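Local coordinates for protein Xcc_ctr_pt (Xanthomonas campestris pv. campestris, PDB 6NJW) that probably cleaves DNA as the Toprim-containing C-terminal region of a Class 2 OLD family nuclease, by a two-metal mechanism, at residues Q167-V170 with Q175-E178; V100-V103 with D109-E112; G126-E131 with I210-E215; E145-V150 with G191-A196. All coordinates share one frame; numbering follows the deposited sequence.

Contact 1 (Q167-V170 with Q175-E178)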
# COMPACT_ATOMS: atom_id res chain seq x y z
N GLN A 167 0.50 -21.62 -14.50
CA GLN A 167 -0.84 -22.15 -14.73
C GLN A 167 -1.35 -22.89 -13.50
O GLN A 167 -2.54 -22.82 -13.16
CB GLN A 167 -0.84 -23.06 -15.96
CG GLN A 167 -2.22 -23.49 -16.43
CD GLN A 167 -3.14 -22.31 -16.65
OE1 GLN A 167 -2.90 -21.48 -17.53
NE2 GLN A 167 -4.21 -22.23 -15.86
N GLN A 168 -0.45 -23.57 -12.80
CA GLN A 168 -0.82 -24.32 -11.60
C GLN A 168 -1.23 -23.39 -10.46
O GLN A 168 -2.17 -23.69 -9.72
CB GLN A 168 0.34 -25.23 -11.22
CG GLN A 168 0.36 -25.78 -9.82
CD GLN A 168 1.54 -26.72 -9.64
OE1 GLN A 168 2.24 -27.04 -10.60
NE2 GLN A 168 1.77 -27.16 -8.40
N TRP A 169 -0.53 -22.26 -10.29
CA TRP A 169 -0.94 -21.31 -9.26
C TRP A 169 -2.30 -20.70 -9.58
O TRP A 169 -3.10 -20.46 -8.67
CB TRP A 169 0.08 -20.18 -9.11
CG TRP A 169 1.48 -20.59 -8.90
CD1 TRP A 169 1.94 -21.72 -8.29
CD2 TRP A 169 2.63 -19.85 -9.29
NE1 TRP A 169 3.31 -21.72 -8.28
CE2 TRP A 169 3.76 -20.59 -8.90
CE3 TRP A 169 2.82 -18.62 -9.95
CZ2 TRP A 169 5.06 -20.15 -9.14
CZ3 TRP A 169 4.11 -18.19 -10.18
CH2 TRP A 169 5.21 -18.94 -9.78
N VAL A 170 -2.55 -20.41 -10.85
CA VAL A 170 -3.85 -19.87 -11.23
C VAL A 170 -4.95 -20.87 -10.90
O VAL A 170 -5.99 -20.50 -10.35
CB VAL A 170 -3.84 -19.50 -12.72
CG1 VAL A 170 -5.25 -19.18 -13.20
CG2 VAL A 170 -2.92 -18.31 -12.96
N GLN A 175 -2.08 -22.69 -3.60
CA GLN A 175 -0.78 -23.29 -3.83
C GLN A 175 -0.03 -22.37 -4.80
O GLN A 175 -0.34 -22.31 -6.00
CB GLN A 175 -0.93 -24.74 -4.33
CG GLN A 175 -0.99 -24.96 -5.86
CD GLN A 175 -1.19 -26.41 -6.26
OE1 GLN A 175 -0.23 -27.17 -6.40
NE2 GLN A 175 -2.44 -26.80 -6.50
N ILE A 176 0.91 -21.59 -4.28
CA ILE A 176 1.73 -20.72 -5.11
C ILE A 176 3.15 -20.77 -4.57
O ILE A 176 3.35 -20.87 -3.36
CB ILE A 176 1.19 -19.27 -5.18
CG1 ILE A 176 1.19 -18.58 -3.81
CG2 ILE A 176 -0.20 -19.22 -5.73
CD1 ILE A 176 2.41 -17.78 -3.51
N ASP A 177 4.12 -20.72 -5.48
CA ASP A 177 5.52 -20.55 -5.11
C ASP A 177 5.75 -19.05 -5.01
O ASP A 177 5.95 -18.37 -6.03
CB ASP A 177 6.43 -21.21 -6.13
CG ASP A 177 7.89 -21.18 -5.74
OD1 ASP A 177 8.27 -20.41 -4.83
OD2 ASP A 177 8.67 -21.94 -6.35
N GLU A 178 5.70 -18.52 -3.79
CA GLU A 178 5.80 -17.08 -3.61
C GLU A 178 7.15 -16.55 -4.06
O GLU A 178 7.24 -15.45 -4.62
CB GLU A 178 5.55 -16.71 -2.15
CG GLU A 178 5.56 -15.23 -1.89
CD GLU A 178 5.01 -14.88 -0.52
OE1 GLU A 178 3.91 -15.37 -0.19
OE2 GLU A 178 5.69 -14.12 0.21
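One face of the Trp169 indole is covered by the backbone of Ile176. The CA of Ile176 lies 3.7 Å from the centroid of the five-membered ring of Trp169, a CH-pi contact 29° off the ring normal. Ile176 CB lies over the same face, offset toward the rim. Asp177 N comes obliquely near Trp169 NE1, at 3.1 Å, but both are donors and no bond joins them. Farther along the indole, Asp177 CB packs against Trp169 CZ2 at 3.5 Å. The contact closes the short connection between helix 160-171 and helix 178-188, with Asp177 as the N-cap residue of the second helix. Trp169 also touches Phe139 of helix 134-154 and Leu180 and Leu181 of helix 178-188. Ile176 CG2 meets Trp169 CB at 3.5 Å. Beside the indole contact, the amides of Gln168 and Gln175 meet with their planes 84° apart. Gln168 holds CG anti to its backbone N (chi1 162°), with the chain extended beyond. Its NE2 gives a 2.8 Å hydrogen bond to Gln175 OE1, reaching that oxygen from above the carbonyl plane. Asp172 accepts a bond from NE2 of the same Gln175.

Contact 2 (V100-V103 with D109-E112); sequences VLDV and DHEE
His110 reaches from the loop to helix 93-104 and meets Leu101 and Asp102 there. Its CB points toward the helix. The first torsion puts CG anti to the carbonyl carbon (chi1 -54°), and the imidazole is laid against the side of the helix. From CG the ring runs to ND1, which gives a hydrogen bond to Asp102 OD1 at 3.0 Å. The N-H...O angle is 163°, and the oxygen lies at the ring edge, in the ring plane. The carboxylate is turned only 26° from that plane. CE1 comes next. It lies 3.4 Å from the backbone O of Leu101. One ring face rests on Leu101 CB, which is 4.0 Å from the centroid of the His110 ring, a CH-pi contact offset toward the rim. At the far side of the ring NE2 bonds to Glu105 OE1, just past the end of the helix. The contact joins the end of helix 93-104 to the loop before helix 115-123, whose Leu121 also touches His110. Water 1 bridges the two segments: it accepts from His110 N and lies within bonding distance of Asp102 OD1 and Glu111 OE2. Arg95 pairs with the other oxygen of Glu111. With both ring nitrogens facing carboxylates, His110 is probably biased toward the protonated, positively charged form, which would also ease the repulsion between Asp102 OD2 and Glu111 OE2, 4.6 Å apart.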
# COMPACT_ATOMS: atom_id res chain seq x y z
N VAL A 100 7.30 5.98 14.25
CA VAL A 100 6.39 7.06 13.85
C VAL A 100 5.44 7.46 14.98
O VAL A 100 5.05 8.63 15.06
CB VAL A 100 5.62 6.72 12.56
CG1 VAL A 100 6.58 6.62 11.39
CG2 VAL A 100 4.82 5.44 12.70
N LEU A 101 5.05 6.54 15.86
CA LEU A 101 4.17 6.95 16.95
C LEU A 101 4.87 7.89 17.92
O LEU A 101 4.23 8.78 18.49
CB LEU A 101 3.62 5.73 17.68
CG LEU A 101 2.54 4.91 16.95
CD1 LEU A 101 2.36 3.55 17.62
CD2 LEU A 101 1.22 5.65 16.89
N ASP A 102 6.19 7.73 18.10
CA ASP A 102 6.95 8.68 18.90
C ASP A 102 6.88 10.09 18.33
O ASP A 102 6.95 11.07 19.08
CB ASP A 102 8.41 8.25 18.99
CG ASP A 102 8.62 7.06 19.91
OD1 ASP A 102 7.71 6.73 20.70
OD2 ASP A 102 9.69 6.44 19.81
N VAL A 103 6.73 10.22 17.01
CA VAL A 103 6.57 11.53 16.39
C VAL A 103 5.12 12.01 16.49
O VAL A 103 4.84 13.11 16.97
CB VAL A 103 7.04 11.47 14.92
CG1 VAL A 103 6.80 12.81 14.22
CG2 VAL A 103 8.51 11.05 14.82
N ASP A 109 5.31 7.18 26.00
CA ASP A 109 6.08 5.96 25.89
C ASP A 109 5.26 4.88 25.21
O ASP A 109 4.09 4.65 25.56
CB ASP A 109 6.57 5.46 27.24
CG ASP A 109 7.57 4.32 27.10
OD1 ASP A 109 8.52 4.48 26.31
OD2 ASP A 109 7.40 3.28 27.76
N HIS A 110 5.87 4.20 24.24
CA HIS A 110 5.26 3.10 23.52
C HIS A 110 6.06 1.81 23.65
O HIS A 110 5.68 0.79 23.06
CB HIS A 110 5.08 3.49 22.04
CG HIS A 110 4.34 4.78 21.83
ND1 HIS A 110 4.95 5.93 21.37
CD2 HIS A 110 3.04 5.11 22.04
CE1 HIS A 110 4.05 6.90 21.29
NE2 HIS A 110 2.89 6.43 21.69
N GLU A 111 7.15 1.82 24.42
CA GLU A 111 8.05 0.66 24.45
C GLU A 111 7.41 -0.56 25.09
O GLU A 111 7.79 -1.69 24.77
CB GLU A 111 9.34 1.01 25.21
CG GLU A 111 10.20 2.03 24.52
CD GLU A 111 10.43 1.69 23.07
OE1 GLU A 111 10.75 0.51 22.77
OE2 GLU A 111 10.29 2.60 22.22
N GLU A 112 6.44 -0.36 25.98
CA GLU A 112 5.87 -1.48 26.72
C GLU A 112 4.69 -2.14 26.01
O GLU A 112 4.07 -3.03 26.59
CB GLU A 112 5.46 -1.02 28.12
CG GLU A 112 6.62 -0.59 29.02
CD GLU A 112 7.80 -1.57 29.00
OE1 GLU A 112 7.58 -2.80 29.14
OE2 GLU A 112 8.95 -1.10 28.85
O HOH W 1 8.35 4.83 22.85

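Contact 3 (G126-E131 with I210-E215); sequences GYFVNE and IRSALE
Strand 127-130 is an outermost strand of the parallel Toprim sheet, and here it packs on helix 208-226. Phe128 carries the contact. Its CB points toward the helix, and chi1 of -67° brings the ring against it. The CB of Ser212 stands over the middle of the phenyl face, 3.8 Å from the centroid of the Phe128 ring and 13° off the normal, a CH-pi contact. The closest ring atom is Phe128 CE1, 3.7 Å from Ser212 CB. Across the ring from CE1, Phe128 CD2 meets Ala213 CB at 3.9 Å, on the same side of the ring plane. Ala213 in turn touches Leu80 of the neighbouring strand 77-82. Phe128 also has backbone bonds to Ile79 and Thr81 of that strand, which fix it in the sheet. Gly126, just before the strand, closes a Schellman motif at the end of helix 115-123. The Phe128 side chain is about 9 Å from the bound magnesium ion, held by Asp82 and by Tyr209 of this same helix. Ser212 presents its methylene to the ring, while its OG makes a weak bond back to Ala208 O. The join is therefore apolar, even at its serine.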
# COMPACT_ATOMS: atom_id res chain seq x y z
N GLY A 126 -4.25 6.54 11.26
CA GLY A 126 -4.25 6.25 9.83
C GLY A 126 -3.08 5.44 9.33
O GLY A 126 -2.77 5.49 8.14
N TYR A 127 -2.43 4.66 10.18
CA TYR A 127 -1.29 3.84 9.79
C TYR A 127 -1.73 2.38 9.80
O TYR A 127 -2.11 1.87 10.86
CB TYR A 127 -0.11 4.05 10.74
CG TYR A 127 0.35 5.51 10.92
CD1 TYR A 127 0.07 6.48 9.96
CD2 TYR A 127 1.05 5.90 12.07
CE1 TYR A 127 0.50 7.81 10.13
CE2 TYR A 127 1.47 7.21 12.26
CZ TYR A 127 1.20 8.16 11.29
OH TYR A 127 1.64 9.46 11.48
N PHE A 128 -1.67 1.72 8.64
CA PHE A 128 -2.34 0.43 8.49
C PHE A 128 -1.35 -0.61 7.99
O PHE A 128 -0.50 -0.31 7.13
CB PHE A 128 -3.54 0.52 7.51
CG PHE A 128 -4.67 1.36 8.05
CD1 PHE A 128 -5.56 0.83 8.97
CD2 PHE A 128 -4.81 2.67 7.66
CE1 PHE A 128 -6.59 1.62 9.49
CE2 PHE A 128 -5.82 3.47 8.17
CZ PHE A 128 -6.72 2.95 9.09
N VAL A 129 -1.45 -1.82 8.53
CA VAL A 129 -0.50 -2.88 8.20
C VAL A 129 -1.23 -4.01 7.48
O VAL A 129 -2.36 -4.36 7.81
CB VAL A 129 0.26 -3.41 9.44
CG1 VAL A 129 0.83 -2.25 10.26
CG2 VAL A 129 -0.63 -4.24 10.31
N ASN A 130 -0.58 -4.55 6.45
CA ASN A 130 -1.06 -5.73 5.76
C ASN A 130 -0.33 -6.95 6.31
O ASN A 130 0.90 -6.94 6.46
CB ASN A 130 -0.80 -5.59 4.26
CG ASN A 130 -1.24 -6.80 3.48
OD1 ASN A 130 -2.24 -7.44 3.80
ND2 ASN A 130 -0.49 -7.13 2.43
N GLU A 131 -1.09 -8.02 6.56
CA GLU A 131 -0.49 -9.24 7.09
C GLU A 131 0.18 -10.08 6.01
O GLU A 131 0.92 -11.01 6.34
CB GLU A 131 -1.54 -10.07 7.83
CG GLU A 131 -2.37 -9.26 8.83
CD GLU A 131 -1.59 -8.91 10.09
OE1 GLU A 131 -0.88 -9.80 10.60
OE2 GLU A 131 -1.68 -7.74 10.56
N ILE A 210 -5.69 -1.34 2.28
CA ILE A 210 -5.71 -0.24 1.32
C ILE A 210 -7.04 0.51 1.39
O ILE A 210 -7.08 1.75 1.38
CB ILE A 210 -5.43 -0.78 -0.10
CG1 ILE A 210 -3.96 -1.23 -0.21
CG2 ILE A 210 -5.76 0.26 -1.17
CD1 ILE A 210 -3.59 -1.75 -1.60
N ARG A 211 -8.16 -0.22 1.45
CA ARG A 211 -9.45 0.45 1.63
C ARG A 211 -9.47 1.29 2.91
O ARG A 211 -9.97 2.42 2.92
CB ARG A 211 -10.59 -0.57 1.64
CG ARG A 211 -11.97 0.08 1.84
CD ARG A 211 -13.10 -0.96 1.97
NE ARG A 211 -13.08 -1.91 0.86
CZ ARG A 211 -13.78 -1.74 -0.25
NH1 ARG A 211 -14.55 -0.67 -0.37
NH2 ARG A 211 -13.73 -2.64 -1.23
N SER A 212 -8.93 0.74 3.99
CA SER A 212 -8.88 1.46 5.26
C SER A 212 -8.10 2.76 5.14
O SER A 212 -8.53 3.81 5.63
CB SER A 212 -8.26 0.57 6.34
OG SER A 212 -9.19 -0.40 6.79
N ALA A 213 -6.94 2.71 4.48
CA ALA A 213 -6.13 3.92 4.38
C ALA A 213 -6.79 4.93 3.47
O ALA A 213 -6.76 6.13 3.76
CB ALA A 213 -4.73 3.59 3.85
N LEU A 214 -7.35 4.48 2.35
CA LEU A 214 -8.03 5.41 1.45
C LEU A 214 -9.20 6.11 2.13
O LEU A 214 -9.38 7.33 1.99
CB LEU A 214 -8.50 4.67 0.20
CG LEU A 214 -7.37 4.22 -0.73
CD1 LEU A 214 -7.96 3.36 -1.87
CD2 LEU A 214 -6.62 5.43 -1.29
N GLU A 215 -10.02 5.36 2.87
CA GLU A 215 -11.16 5.94 3.57
C GLU A 215 -10.71 6.86 4.70
O GLU A 215 -11.33 7.90 4.95
CB GLU A 215 -12.05 4.82 4.11
CG GLU A 215 -12.67 3.95 2.98
CD GLU A 215 -13.59 2.84 3.50
OE1 GLU A 215 -13.39 2.37 4.64
OE2 GLU A 215 -14.50 2.43 2.75

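Contact 4 (E145-V150 with G191-A196)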
# COMPACT_ATOMS: atom_id res chain seq x y z
N GLU A 145 -5.62 -14.59 -12.66
CA GLU A 145 -5.56 -14.75 -14.11
C GLU A 145 -5.01 -13.51 -14.79
O GLU A 145 -4.26 -13.61 -15.77
CB GLU A 145 -6.94 -15.10 -14.66
CG GLU A 145 -7.04 -15.06 -16.17
CD GLU A 145 -8.02 -16.08 -16.73
OE1 GLU A 145 -8.82 -16.64 -15.94
OE2 GLU A 145 -7.98 -16.33 -17.96
N ASP A 146 -5.37 -12.31 -14.31
CA ASP A 146 -4.83 -11.10 -14.91
C ASP A 146 -3.32 -10.98 -14.67
O ASP A 146 -2.59 -10.47 -15.52
CB ASP A 146 -5.56 -9.87 -14.37
CG ASP A 146 -7.06 -9.90 -14.67
OD1 ASP A 146 -7.44 -9.71 -15.85
OD2 ASP A 146 -7.84 -10.15 -13.74
N MET A 147 -2.85 -11.40 -13.50
CA MET A 147 -1.42 -11.36 -13.24
C MET A 147 -0.68 -12.34 -14.13
O MET A 147 0.44 -12.05 -14.58
CB MET A 147 -1.15 -11.62 -11.76
CG MET A 147 -1.66 -10.47 -10.88
SD MET A 147 -1.66 -10.81 -9.12
CE MET A 147 0.11 -10.72 -8.78
N GLN A 148 -1.29 -13.49 -14.42
CA GLN A 148 -0.70 -14.41 -15.39
C GLN A 148 -0.53 -13.74 -16.75
O GLN A 148 0.53 -13.86 -17.37
CB GLN A 148 -1.55 -15.67 -15.52
CG GLN A 148 -1.02 -16.66 -16.55
CD GLN A 148 -1.86 -17.91 -16.63
OE1 GLN A 148 -3.09 -17.85 -16.56
NE2 GLN A 148 -1.21 -19.06 -16.78
N GLU A 149 -1.55 -13.02 -17.22
CA GLU A 149 -1.45 -12.44 -18.55
C GLU A 149 -0.37 -11.37 -18.61
O GLU A 149 0.35 -11.27 -19.61
CB GLU A 149 -2.80 -11.88 -19.00
CG GLU A 149 -2.92 -11.72 -20.53
CD GLU A 149 -2.43 -12.94 -21.31
OE1 GLU A 149 -1.22 -12.99 -21.67
OE2 GLU A 149 -3.25 -13.86 -21.57
N VAL A 150 -0.23 -10.57 -17.55
CA VAL A 150 0.85 -9.58 -17.51
C VAL A 150 2.20 -10.28 -17.57
O VAL A 150 3.06 -9.93 -18.39
CB VAL A 150 0.74 -8.69 -16.26
CG1 VAL A 150 1.94 -7.75 -16.18
CG2 VAL A 150 -0.57 -7.89 -16.28
N GLY A 191 7.31 -1.54 -10.37
CA GLY A 191 6.47 -0.47 -10.87
C GLY A 191 5.86 -0.79 -12.21
O GLY A 191 4.66 -0.59 -12.42
N ARG A 192 6.66 -1.31 -13.14
CA ARG A 192 6.14 -1.66 -14.46
C ARG A 192 5.03 -2.69 -14.34
O ARG A 192 3.98 -2.56 -14.99
CB ARG A 192 7.27 -2.18 -15.36
CG ARG A 192 6.80 -2.77 -16.67
CD ARG A 192 7.97 -3.11 -17.61
NE ARG A 192 8.87 -1.97 -17.76
CZ ARG A 192 8.80 -1.08 -18.74
NH1 ARG A 192 7.87 -1.20 -19.68
NH2 ARG A 192 9.66 -0.06 -18.78
N PHE A 193 5.24 -3.71 -13.51
CA PHE A 193 4.22 -4.74 -13.31
C PHE A 193 2.93 -4.15 -12.77
O PHE A 193 1.83 -4.49 -13.23
CB PHE A 193 4.75 -5.82 -12.36
CG PHE A 193 3.78 -6.92 -12.13
CD1 PHE A 193 3.64 -7.93 -13.07
CD2 PHE A 193 3.00 -6.95 -10.99
CE1 PHE A 193 2.73 -8.95 -12.87
CE2 PHE A 193 2.09 -7.96 -10.79
CZ PHE A 193 1.95 -8.96 -11.72
N ALA A 194 3.03 -3.29 -11.75
CA ALA A 194 1.82 -2.74 -11.13
C ALA A 194 1.04 -1.87 -12.10
O ALA A 194 -0.20 -1.89 -12.11
CB ALA A 194 2.19 -1.94 -9.87
N GLN A 195 1.74 -1.10 -12.94
CA GLN A 195 1.06 -0.27 -13.92
C GLN A 195 0.29 -1.11 -14.93
O GLN A 195 -0.83 -0.76 -15.32
CB GLN A 195 2.07 0.62 -14.63
CG GLN A 195 2.63 1.74 -13.79
CD GLN A 195 3.66 2.56 -14.55
OE1 GLN A 195 4.80 2.13 -14.72
NE2 GLN A 195 3.25 3.72 -15.04
N ALA A 196 0.88 -2.22 -15.38
CA ALA A 196 0.20 -3.12 -16.30
C ALA A 196 -0.95 -3.85 -15.63
O ALA A 196 -1.91 -4.23 -16.30
CB ALA A 196 1.21 -4.13 -16.87
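This is an apolar helix-to-helix contact in the all-helical part of the chain, between helix 134-154 and the short helix 190-197. The axes of the two segments come within 10.3 Å, at 125° between their N-to-C directions, so they run nearer antiparallel than parallel. No hydrogen bond crosses the interface. Phe193 is the central group. Its CG is anti to the backbone N (chi1 -179°), which carries the phenyl out to the other helix. There two side chains of helix 134-154, Met147 and Val150, meet different parts of its rim. Met147 comes to the far edge of the ring: its CE is 3.9 Å from Phe193 CZ and lies near the ring plane. The bend at chi3 of Met147 (73°) turns this methyl to the ring edge. The CG of Met147 is 4.0 Å from Phe193 CZ. Val150 is one turn farther on and meets the ring obliquely. Ile151 of the same helix touches Phe193 as well. Behind helix 190-197, Ala194 packs on Phe33 and Ile34 of helix 29-41, and so the short helix is held between the two longer ones. Val150 points toward its partner helix, and its two methyls share the work. The CG2 of Val150 is 3.9 Å from Ala196 O. CG1 of Val150 touches both Phe193 CD1 at 3.5 Å and Ala196 CB at 3.8 Å.

Contact 3 lies nearest the centre of the chain, close to the magnesium ion. Contacts 1 and 2 are local closures between a helix and the loop after it. Contact 1 is at the surface, whereas contact 2 is buried; contacts 3 and 4 are partly buried. Contacts 1 and 4 belong to the helical part and touch through a probable hydrogen bond from Gln148 NE2 to Gln167 OE1. Contacts 2 and 3 meet where Val100 packs on Tyr127. Contacts 1 and 4 are both nested within the loop closed by contact 3. Chemistry follows place: contacts 3 and 4 are apolar, contact 2 combines charge and water, and contact 1 pairs indole packing with an amide bond.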